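Light harvesting complex 1 Protein W (PDB 6Z5S) is probably a small membrane-embedded subunit of the photosynthetic light-harvesting 1 complex, set in its antenna ring and in contact with bacteriochlorophyll a and spirilloxanthin. Local coordinates at residues A19-Y32 with V84-R96. Sequence-based numbering, arbitrary orientation.
Sequences ARVLAASAPEGKLY and VGPVVFWFFRRQR. With CRT (spirilloxanthin), chain B.
Apolar contacts between Ala19, Leu22 and Ala23 on one side and Val88, Phe89 and Phe92 on the other carry much of the interface. The axes of helices 19-24 and 84-89 approach to 8.7 Å and cross at -42°, with Ala19 CB set against Val88 CG1 and Phe89 CB. Just beyond helix 84-89, Phe92 CB lies 3.5 Å from Ala23 CB. Phe89, its CG anti to the backbone N (chi1 161°), presents CD1 to Leu22 CD1 and Ala23 CB, while its CZ end meets Tyr32 edge-on at CA, 3.7 Å away. The Phe92 ring enters the bend after helix 10-24, with CE1 3.5 Å from Ala26 CB and CE2 3.4 Å from Tyr32 CB.

Among polar groups, Arg96 NH2 donates a weak hydrogen bond to Ala24 O (3.4 Å), near the C-terminal end of helix 10-24. Phe92 CE1 lies over one face of this guanidinium, offset toward its rim. The Arg93 guanidinium comes edge-on over one face of the Tyr32 ring, near its rim, their planes 87° apart, with NH1 near CD1 and CE1. The Tyr32 hydroxyl receives a hydrogen bond from Lys30 NZ at 2.7 Å. With Tyr32 replaced by an alanine, Lys30 NZ is likely to lose this acceptor and a gap to open beside Trp90 and Arg93.

Across the 19-32 bend from these rings, Glu28 OE2 approaches spirilloxanthin O1 to 3.1 Å and Leu31 CD1 touches its C8; Ser40 of helix 37-57 also touches Ala19, Leu22 and Phe89. The arrangement is that of a three-helix membrane protein whose first and last helices cross beside the loop that contributes Glu28 and Leu31 to the spirilloxanthin pocket.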
ATOM      1  N   ALA A  19      14.426  43.851  26.477  1.00 85.93           N
ATOM      2  CA  ALA A  19      14.900  43.216  25.257  1.00 85.93           C
ATOM      3  C   ALA A  19      15.504  44.238  24.309  1.00 85.93           C
ATOM      4  O   ALA A  19      16.540  43.977  23.694  1.00 85.93           O
ATOM      5  CB  ALA A  19      13.762  42.456  24.581  1.00 85.93           C
ATOM      6  N   ARG A  20      14.889  45.416  24.194  1.00 86.98           N
ATOM      7  CA  ARG A  20      15.473  46.481  23.389  1.00 86.98           C
ATOM      8  C   ARG A  20      16.807  46.935  23.964  1.00 86.98           C
ATOM      9  O   ARG A  20      17.766  47.176  23.219  1.00 86.98           O
ATOM     10  CB  ARG A  20      14.499  47.656  23.300  1.00 86.98           C
ATOM     11  CG  ARG A  20      14.975  48.823  22.453  1.00 86.98           C
ATOM     12  CD  ARG A  20      14.693  48.580  20.985  1.00 86.98           C
ATOM     13  NE  ARG A  20      15.624  47.612  20.421  1.00 86.98           N
ATOM     14  CZ  ARG A  20      15.573  47.166  19.173  1.00 86.98           C
ATOM     15  NH1 ARG A  20      14.633  47.610  18.353  1.00 86.98           N
ATOM     16  NH2 ARG A  20      16.470  46.285  18.750  1.00 86.98           N
ATOM     17  N   VAL A  21      16.889  47.048  25.290  1.00 82.95           N
ATOM     18  CA  VAL A  21      18.129  47.473  25.931  1.00 82.95           C
ATOM     19  C   VAL A  21      19.255  46.509  25.588  1.00 82.95           C
ATOM     20  O   VAL A  21      20.293  46.903  25.047  1.00 82.95           O
ATOM     21  CB  VAL A  21      17.938  47.592  27.451  1.00 82.95           C
ATOM     22  CG1 VAL A  21      19.278  47.563  28.150  1.00 82.95           C
ATOM     23  CG2 VAL A  21      17.198  48.867  27.790  1.00 82.95           C
ATOM     24  N   LEU A  22      19.061  45.224  25.888  1.00 85.66           N
ATOM     25  CA  LEU A  22      20.128  44.269  25.622  1.00 85.66           C
ATOM     26  C   LEU A  22      20.299  43.972  24.139  1.00 85.66           C
ATOM     27  O   LEU A  22      21.327  43.409  23.757  1.00 85.66           O
ATOM     28  CB  LEU A  22      19.903  42.976  26.412  1.00 85.66           C
ATOM     29  CG  LEU A  22      18.620  42.162  26.262  1.00 85.66           C
ATOM     30  CD1 LEU A  22      18.698  41.236  25.074  1.00 85.66           C
ATOM     31  CD2 LEU A  22      18.352  41.374  27.537  1.00 85.66           C
ATOM     32  N   ALA A  23      19.335  44.340  23.296  1.00 86.17           N
ATOM     33  CA  ALA A  23      19.539  44.250  21.859  1.00 86.17           C
ATOM     34  C   ALA A  23      20.451  45.361  21.370  1.00 86.17           C
ATOM     35  O   ALA A  23      21.249  45.157  20.453  1.00 86.17           O
ATOM     36  CB  ALA A  23      18.196  44.306  21.137  1.00 86.17           C
ATOM     37  N   ALA A  24      20.341  46.547  21.965  1.00 85.14           N
ATOM     38  CA  ALA A  24      21.282  47.607  21.633  1.00 85.14           C
ATOM     39  C   ALA A  24      22.637  47.359  22.281  1.00 85.14           C
ATOM     40  O   ALA A  24      23.681  47.597  21.665  1.00 85.14           O
ATOM     41  CB  ALA A  24      20.721  48.962  22.062  1.00 85.14           C
ATOM     42  N   SER A  25      22.642  46.867  23.515  1.00 83.10           N
ATOM     43  CA  SER A  25      23.877  46.715  24.269  1.00 83.10           C
ATOM     44  C   SER A  25      24.616  45.418  23.971  1.00 83.10           C
ATOM     45  O   SER A  25      25.661  45.176  24.582  1.00 83.10           O
ATOM     46  CB  SER A  25      23.585  46.801  25.766  1.00 83.10           C
ATOM     47  OG  SER A  25      24.653  46.253  26.514  1.00 83.10           O
ATOM     48  N   ALA A  26      24.110  44.579  23.067  1.00 84.82           N
ATOM     49  CA  ALA A  26      24.818  43.365  22.682  1.00 84.82           C
ATOM     50  C   ALA A  26      26.140  43.744  22.029  1.00 84.82           C
ATOM     51  O   ALA A  26      26.151  44.228  20.890  1.00 84.82           O
ATOM     52  CB  ALA A  26      23.974  42.516  21.733  1.00 84.82           C
ATOM     53  N   PRO A  27      27.266  43.523  22.703  1.00 83.70           N
ATOM     54  CA  PRO A  27      28.527  44.128  22.260  1.00 83.70           C
ATOM     55  C   PRO A  27      28.950  43.736  20.854  1.00 83.70           C
ATOM     56  O   PRO A  27      29.126  44.604  19.995  1.00 83.70           O
ATOM     57  CB  PRO A  27      29.537  43.629  23.302  1.00 83.70           C
ATOM     58  CG  PRO A  27      28.723  43.231  24.475  1.00 83.70           C
ATOM     59  CD  PRO A  27      27.442  42.713  23.917  1.00 83.70           C
ATOM     60  N   GLU A  28      29.110  42.448  20.601  1.00 82.57           N
ATOM     61  CA  GLU A  28      29.667  41.970  19.347  1.00 82.57           C
ATOM     62  C   GLU A  28      28.609  41.206  18.564  1.00 82.57           C
ATOM     63  O   GLU A  28      27.464  41.059  18.996  1.00 82.57           O
ATOM     64  CB  GLU A  28      30.895  41.089  19.599  1.00 82.57           C
ATOM     65  CG  GLU A  28      30.587  39.729  20.221  1.00 82.57           C
ATOM     66  CD  GLU A  28      30.513  39.770  21.740  1.00 82.57           C
ATOM     67  OE1 GLU A  28      30.142  40.822  22.290  1.00 82.57           O
ATOM     68  OE2 GLU A  28      30.820  38.751  22.390  1.00 82.57           O
ATOM     69  N   GLY A  29      29.006  40.732  17.389  1.00 84.52           N
ATOM     70  CA  GLY A  29      28.172  39.831  16.630  1.00 84.52           C
ATOM     71  C   GLY A  29      28.220  38.427  17.187  1.00 84.52           C
ATOM     72  O   GLY A  29      29.076  38.075  17.997  1.00 84.52           O
ATOM     73  N   LYS A  30      27.263  37.616  16.752  1.00 86.40           N
ATOM     74  CA  LYS A  30      27.093  36.242  17.211  1.00 86.40           C
ATOM     75  C   LYS A  30      26.838  36.164  18.714  1.00 86.40           C
ATOM     76  O   LYS A  30      26.828  35.073  19.288  1.00 86.40           O
ATOM     77  CB  LYS A  30      28.294  35.373  16.807  1.00 86.40           C
ATOM     78  CG  LYS A  30      28.092  33.880  16.974  1.00 86.40           C
ATOM     79  CD  LYS A  30      26.743  33.435  16.451  1.00 86.40           C
ATOM     80  CE  LYS A  30      26.706  33.399  14.942  1.00 86.40           C
ATOM     81  NZ  LYS A  30      25.447  32.771  14.456  1.00 86.40           N
ATOM     82  N   LEU A  31      26.620  37.301  19.370  1.00 84.02           N
ATOM     83  CA  LEU A  31      26.122  37.301  20.735  1.00 84.02           C
ATOM     84  C   LEU A  31      24.601  37.290  20.781  1.00 84.02           C
ATOM     85  O   LEU A  31      24.026  37.175  21.867  1.00 84.02           O
ATOM     86  CB  LEU A  31      26.704  38.495  21.505  1.00 84.02           C
ATOM     87  CG  LEU A  31      26.607  38.514  23.033  1.00 84.02           C
ATOM     88  CD1 LEU A  31      27.852  39.116  23.629  1.00 84.02           C
ATOM     89  CD2 LEU A  31      25.416  39.319  23.490  1.00 84.02           C
ATOM     90  N   TYR A  32      23.935  37.366  19.627  1.00 88.61           N
ATOM     91  CA  TYR A  32      22.517  37.030  19.579  1.00 88.61           C
ATOM     92  C   TYR A  32      22.299  35.565  19.934  1.00 88.61           C
ATOM     93  O   TYR A  32      21.413  35.236  20.730  1.00 88.61           O
ATOM     94  CB  TYR A  32      21.939  37.345  18.198  1.00 88.61           C
ATOM     95  CG  TYR A  32      22.160  36.269  17.162  1.00 88.61           C
ATOM     96  CD1 TYR A  32      23.397  36.109  16.556  1.00 88.61           C
ATOM     97  CD2 TYR A  32      21.140  35.403  16.802  1.00 88.61           C
ATOM     98  CE1 TYR A  32      23.609  35.123  15.612  1.00 88.61           C
ATOM     99  CE2 TYR A  32      21.343  34.412  15.861  1.00 88.61           C
ATOM    100  CZ  TYR A  32      22.580  34.278  15.269  1.00 88.61           C
ATOM    101  OH  TYR A  32      22.788  33.294  14.331  1.00 88.61           O
ATOM    102  N   VAL A  84       7.351  36.997  23.979  1.00 80.40           N
ATOM    103  CA  VAL A  84       7.514  38.379  23.545  1.00 80.40           C
ATOM    104  C   VAL A  84       8.935  38.873  23.765  1.00 80.40           C
ATOM    105  O   VAL A  84       9.354  39.840  23.123  1.00 80.40           O
ATOM    106  CB  VAL A  84       6.517  39.315  24.256  1.00 80.40           C
ATOM    107  CG1 VAL A  84       7.023  39.698  25.631  1.00 80.40           C
ATOM    108  CG2 VAL A  84       6.269  40.552  23.424  1.00 80.40           C
ATOM    109  N   GLY A  85       9.689  38.242  24.657  1.00 82.20           N
ATOM    110  CA  GLY A  85      11.080  38.587  24.835  1.00 82.20           C
ATOM    111  C   GLY A  85      11.895  38.441  23.562  1.00 82.20           C
ATOM    112  O   GLY A  85      12.441  39.416  23.032  1.00 82.20           O
ATOM    113  N   PRO A  86      11.994  37.211  23.048  1.00 84.16           N
ATOM    114  CA  PRO A  86      12.855  36.981  21.877  1.00 84.16           C
ATOM    115  C   PRO A  86      12.451  37.761  20.640  1.00 84.16           C
ATOM    116  O   PRO A  86      13.331  38.205  19.896  1.00 84.16           O
ATOM    117  CB  PRO A  86      12.734  35.469  21.653  1.00 84.16           C
ATOM    118  CG  PRO A  86      12.369  34.926  22.974  1.00 84.16           C
ATOM    119  CD  PRO A  86      11.490  35.947  23.609  1.00 84.16           C
ATOM    120  N   VAL A  87      11.155  37.943  20.382  1.00 83.42           N
ATOM    121  CA  VAL A  87      10.773  38.635  19.155  1.00 83.42           C
ATOM    122  C   VAL A  87      11.098  40.120  19.250  1.00 83.42           C
ATOM    123  O   VAL A  87      11.473  40.742  18.251  1.00 83.42           O
ATOM    124  CB  VAL A  87       9.290  38.390  18.823  1.00 83.42           C
ATOM    125  CG1 VAL A  87       8.973  36.914  18.937  1.00 83.42           C
ATOM    126  CG2 VAL A  87       8.381  39.204  19.716  1.00 83.42           C
ATOM    127  N   VAL A  88      10.983  40.710  20.439  1.00 85.15           N
ATOM    128  CA  VAL A  88      11.402  42.094  20.597  1.00 85.15           C
ATOM    129  C   VAL A  88      12.914  42.198  20.484  1.00 85.15           C
ATOM    130  O   VAL A  88      13.440  43.140  19.880  1.00 85.15           O
ATOM    131  CB  VAL A  88      10.892  42.667  21.929  1.00 85.15           C
ATOM    132  CG1 VAL A  88      11.570  43.986  22.228  1.00 85.15           C
ATOM    133  CG2 VAL A  88       9.393  42.857  21.876  1.00 85.15           C
ATOM    134  N   PHE A  89      13.641  41.228  21.041  1.00 88.35           N
ATOM    135  CA  PHE A  89      15.093  41.267  20.920  1.00 88.35           C
ATOM    136  C   PHE A  89      15.540  41.121  19.474  1.00 88.35           C
ATOM    137  O   PHE A  89      16.547  41.716  19.076  1.00 88.35           O
ATOM    138  CB  PHE A  89      15.743  40.176  21.763  1.00 88.35           C
ATOM    139  CG  PHE A  89      17.145  39.864  21.341  1.00 88.35           C
ATOM    140  CD1 PHE A  89      18.187  40.671  21.735  1.00 88.35           C
ATOM    141  CD2 PHE A  89      17.417  38.785  20.521  1.00 88.35           C
ATOM    142  CE1 PHE A  89      19.470  40.403  21.340  1.00 88.35           C
ATOM    143  CE2 PHE A  89      18.703  38.516  20.122  1.00 88.35           C
ATOM    144  CZ  PHE A  89      19.730  39.326  20.533  1.00 88.35           C
ATOM    145  N   TRP A  90      14.803  40.344  18.676  1.00 94.15           N
ATOM    146  CA  TRP A  90      15.200  40.061  17.300  1.00 94.15           C
ATOM    147  C   TRP A  90      15.504  41.318  16.507  1.00 94.15           C
ATOM    148  O   TRP A  90      16.218  41.261  15.499  1.00 94.15           O
ATOM    149  CB  TRP A  90      14.101  39.261  16.605  1.00 94.15           C
ATOM    150  CG  TRP A  90      14.505  38.707  15.283  1.00 94.15           C
ATOM    151  CD1 TRP A  90      13.784  38.755  14.129  1.00 94.15           C
ATOM    152  CD2 TRP A  90      15.721  38.013  14.968  1.00 94.15           C
ATOM    153  NE1 TRP A  90      14.473  38.139  13.115  1.00 94.15           N
ATOM    154  CE2 TRP A  90      15.664  37.674  13.605  1.00 94.15           C
ATOM    155  CE3 TRP A  90      16.851  37.645  15.708  1.00 94.15           C
ATOM    156  CZ2 TRP A  90      16.693  36.988  12.964  1.00 94.15           C
ATOM    157  CZ3 TRP A  90      17.869  36.967  15.071  1.00 94.15           C
ATOM    158  CH2 TRP A  90      17.785  36.645  13.713  1.00 94.15           C
ATOM    159  N   PHE A  91      14.998  42.464  16.951  1.00 93.01           N
ATOM    160  CA  PHE A  91      15.368  43.716  16.319  1.00 93.01           C
ATOM    161  C   PHE A  91      16.850  44.034  16.480  1.00 93.01           C
ATOM    162  O   PHE A  91      17.354  44.899  15.763  1.00 93.01           O
ATOM    163  CB  PHE A  91      14.498  44.830  16.875  1.00 93.01           C
ATOM    164  CG  PHE A  91      13.100  44.813  16.351  1.00 93.01           C
ATOM    165  CD1 PHE A  91      12.688  43.820  15.480  1.00 93.01           C
ATOM    166  CD2 PHE A  91      12.197  45.793  16.714  1.00 93.01           C
ATOM    167  CE1 PHE A  91      11.404  43.801  14.989  1.00 93.01           C
ATOM    168  CE2 PHE A  91      10.910  45.779  16.223  1.00 93.01           C
ATOM    169  CZ  PHE A  91      10.512  44.782  15.360  1.00 93.01           C
ATOM    170  N   PHE A  92      17.561  43.347  17.377  1.00 95.54           N
ATOM    171  CA  PHE A  92      19.019  43.441  17.403  1.00 95.54           C
ATOM    172  C   PHE A  92      19.607  43.058  16.053  1.00 95.54           C
ATOM    173  O   PHE A  92      20.249  43.873  15.383  1.00 95.54           O
ATOM    174  CB  PHE A  92      19.592  42.541  18.497  1.00 95.54           C
ATOM    175  CG  PHE A  92      21.035  42.170  18.284  1.00 95.54           C
ATOM    176  CD1 PHE A  92      22.038  43.085  18.522  1.00 95.54           C
ATOM    177  CD2 PHE A  92      21.389  40.909  17.850  1.00 95.54           C
ATOM    178  CE1 PHE A  92      23.358  42.751  18.332  1.00 95.54           C
ATOM    179  CE2 PHE A  92      22.713  40.577  17.655  1.00 95.54           C
ATOM    180  CZ  PHE A  92      23.695  41.497  17.900  1.00 95.54           C
ATOM    181  N   ARG A  93      19.406  41.805  15.644  1.00 99.01           N
ATOM    182  CA  ARG A  93      19.874  41.387  14.331  1.00 99.01           C
ATOM    183  C   ARG A  93      19.156  42.150  13.229  1.00 99.01           C
ATOM    184  O   ARG A  93      19.733  42.389  12.163  1.00 99.01           O
ATOM    185  CB  ARG A  93      19.698  39.873  14.169  1.00 99.01           C
ATOM    186  CG  ARG A  93      20.046  39.316  12.789  1.00 99.01           C
ATOM    187  CD  ARG A  93      21.532  39.435  12.463  1.00 99.01           C
ATOM    188  NE  ARG A  93      22.373  38.599  13.316  1.00 99.01           N
ATOM    189  CZ  ARG A  93      23.702  38.625  13.303  1.00 99.01           C
ATOM    190  NH1 ARG A  93      24.394  37.836  14.111  1.00 99.01           N
ATOM    191  NH2 ARG A  93      24.342  39.440  12.476  1.00 99.01           N
ATOM    192  N   ARG A  94      17.915  42.573  13.476  1.00 99.06           N
ATOM    193  CA  ARG A  94      17.222  43.405  12.501  1.00 99.06           C
ATOM    194  C   ARG A  94      17.788  44.817  12.417  1.00 99.06           C
ATOM    195  O   ARG A  94      17.316  45.604  11.591  1.00 99.06           O
ATOM    196  CB  ARG A  94      15.733  43.460  12.828  1.00 99.06           C
ATOM    197  CG  ARG A  94      14.994  42.179  12.501  1.00 99.06           C
ATOM    198  CD  ARG A  94      14.863  41.986  11.005  1.00 99.06           C
ATOM    199  NE  ARG A  94      14.795  40.573  10.652  1.00 99.06           N
ATOM    200  CZ  ARG A  94      14.414  40.115   9.465  1.00 99.06           C
ATOM    201  NH1 ARG A  94      14.054  40.960   8.510  1.00 99.06           N
ATOM    202  NH2 ARG A  94      14.387  38.810   9.235  1.00 99.06           N
ATOM    203  N   GLN A  95      18.765  45.161  13.255  1.00101.03           N
ATOM    204  CA  GLN A  95      19.519  46.397  13.105  1.00101.03           C
ATOM    205  C   GLN A  95      20.725  46.251  12.192  1.00101.03           C
ATOM    206  O   GLN A  95      21.079  47.210  11.499  1.00101.03           O
ATOM    207  CB  GLN A  95      20.012  46.900  14.468  1.00101.03           C
ATOM    208  CG  GLN A  95      18.932  47.405  15.390  1.00101.03           C
ATOM    209  CD  GLN A  95      18.235  48.627  14.845  1.00101.03           C
ATOM    210  OE1 GLN A  95      17.090  48.558  14.398  1.00101.03           O
ATOM    211  NE2 GLN A  95      18.921  49.761  14.887  1.00101.03           N
ATOM    212  N   ARG A  96      21.365  45.087  12.185  1.00101.86           N
ATOM    213  CA  ARG A  96      22.677  44.924  11.570  1.00101.86           C
ATOM    214  C   ARG A  96      22.757  43.645  10.743  1.00101.86           C
ATOM    215  O   ARG A  96      23.335  43.631   9.657  1.00101.86           O
ATOM    216  CB  ARG A  96      23.756  44.921  12.655  1.00101.86           C
ATOM    217  CG  ARG A  96      23.444  45.867  13.804  1.00101.86           C
ATOM    218  CD  ARG A  96      24.060  45.430  15.113  1.00101.86           C
ATOM    219  NE  ARG A  96      23.449  46.141  16.229  1.00101.86           N
ATOM    220  CZ  ARG A  96      23.912  46.120  17.470  1.00101.86           C
ATOM    221  NH1 ARG A  96      24.998  45.422  17.760  1.00101.86           N
ATOM    222  NH2 ARG A  96      23.291  46.798  18.423  1.00101.86           N
TER
HETATM  223  C1M CRT B 103      32.223  35.711  19.866  1.00 47.93           C
HETATM  224  O1  CRT B 103      32.226  36.201  21.197  1.00 47.93           O
HETATM  225  C1  CRT B 103      33.047  35.530  22.170  1.00 47.93           C
HETATM  226  C2  CRT B 103      32.588  34.079  22.214  1.00 47.93           C
HETATM  227  C3  CRT B 103      34.498  35.642  21.725  1.00 47.93           C
HETATM  228  C4  CRT B 103      32.864  36.182  23.547  1.00 47.93           C
HETATM  229  C5  CRT B 103      31.499  36.071  24.150  1.00 47.93           C
HETATM  230  C6  CRT B 103      31.204  35.364  25.237  1.00 47.93           C
HETATM  231  C7  CRT B 103      29.935  35.165  25.806  1.00 47.93           C
HETATM  232  C8  CRT B 103      28.812  36.016  25.360  1.00 47.93           C
HETATM  233  C9  CRT B 103      29.681  34.167  26.754  1.00 47.93           C
HETATM  234  C10 CRT B 103      28.496  33.818  27.368  1.00 47.93           C
HETATM  235  C11 CRT B 103      28.347  32.717  28.184  1.00 47.93           C
HETATM  236  C12 CRT B 103      27.242  32.313  28.942  1.00 47.93           C
HETATM  237  C13 CRT B 103      26.039  33.163  28.938  1.00 47.93           C
HETATM  238  C14 CRT B 103      27.229  31.139  29.702  1.00 47.93           C
HETATM  239  C15 CRT B 103      26.255  30.659  30.554  1.00 47.93           C
HETATM  240  C16 CRT B 103      26.380  29.481  31.253  1.00 47.93           C
HETATM  241  C17 CRT B 103      25.478  28.832  32.099  1.00 47.93           C
HETATM  242  C18 CRT B 103      24.250  29.535  32.522  1.00 47.93           C
HETATM  243  C19 CRT B 103      25.694  27.523  32.533  1.00 47.93           C
HETATM  244  C20 CRT B 103      24.845  26.667  33.193  1.00 47.93           C
HETATM  245  C21 CRT B 103      25.013  25.311  33.415  1.00 47.93           C
HETATM  246  C22 CRT B 103      24.174  24.395  34.000  1.00 47.93           C
HETATM  247  C23 CRT B 103      24.290  23.003  34.043  1.00 47.93           C
HETATM  248  C24 CRT B 103      25.504  22.371  33.487  1.00 47.93           C
HETATM  249  C25 CRT B 103      23.289  22.191  34.576  1.00 47.93           C
HETATM  250  C26 CRT B 103      23.184  20.819  34.596  1.00 47.93           C
HETATM  251  C27 CRT B 103      22.057  20.201  35.077  1.00 47.93           C
HETATM  252  C28 CRT B 103      21.731  18.848  35.165  1.00 47.93           C
HETATM  253  C29 CRT B 103      22.735  17.831  34.793  1.00 47.93           C
HETATM  254  C30 CRT B 103      20.465  18.444  35.591  1.00 47.93           C
HETATM  255  C31 CRT B 103      19.901  17.198  35.699  1.00 47.93           C
HETATM  256  C32 CRT B 103      18.618  17.108  36.178  1.00 47.93           C
HETATM  257  C33 CRT B 103      17.782  16.009  36.351  1.00 47.93           C
HETATM  258  C34 CRT B 103      18.233  14.676  35.898  1.00 47.93           C
HETATM  259  C35 CRT B 103      16.528  16.142  36.950  1.00 47.93           C
HETATM  260  C36 CRT B 103      15.574  15.233  37.102  1.00 47.93           C
HETATM  261  C37 CRT B 103      14.242  15.544  37.699  1.00 47.93           C
HETATM  262  C38 CRT B 103      13.046  15.388  36.754  1.00 47.93           C
HETATM  263  C39 CRT B 103      11.761  15.788  37.461  1.00 47.93           C
HETATM  264  C40 CRT B 103      13.266  16.200  35.488  1.00 47.93           C
HETATM  265  O2  CRT B 103      12.967  14.006  36.367  1.00 47.93           O
HETATM  266  C2M CRT B 103      11.904  13.612  35.531  1.00 47.93           C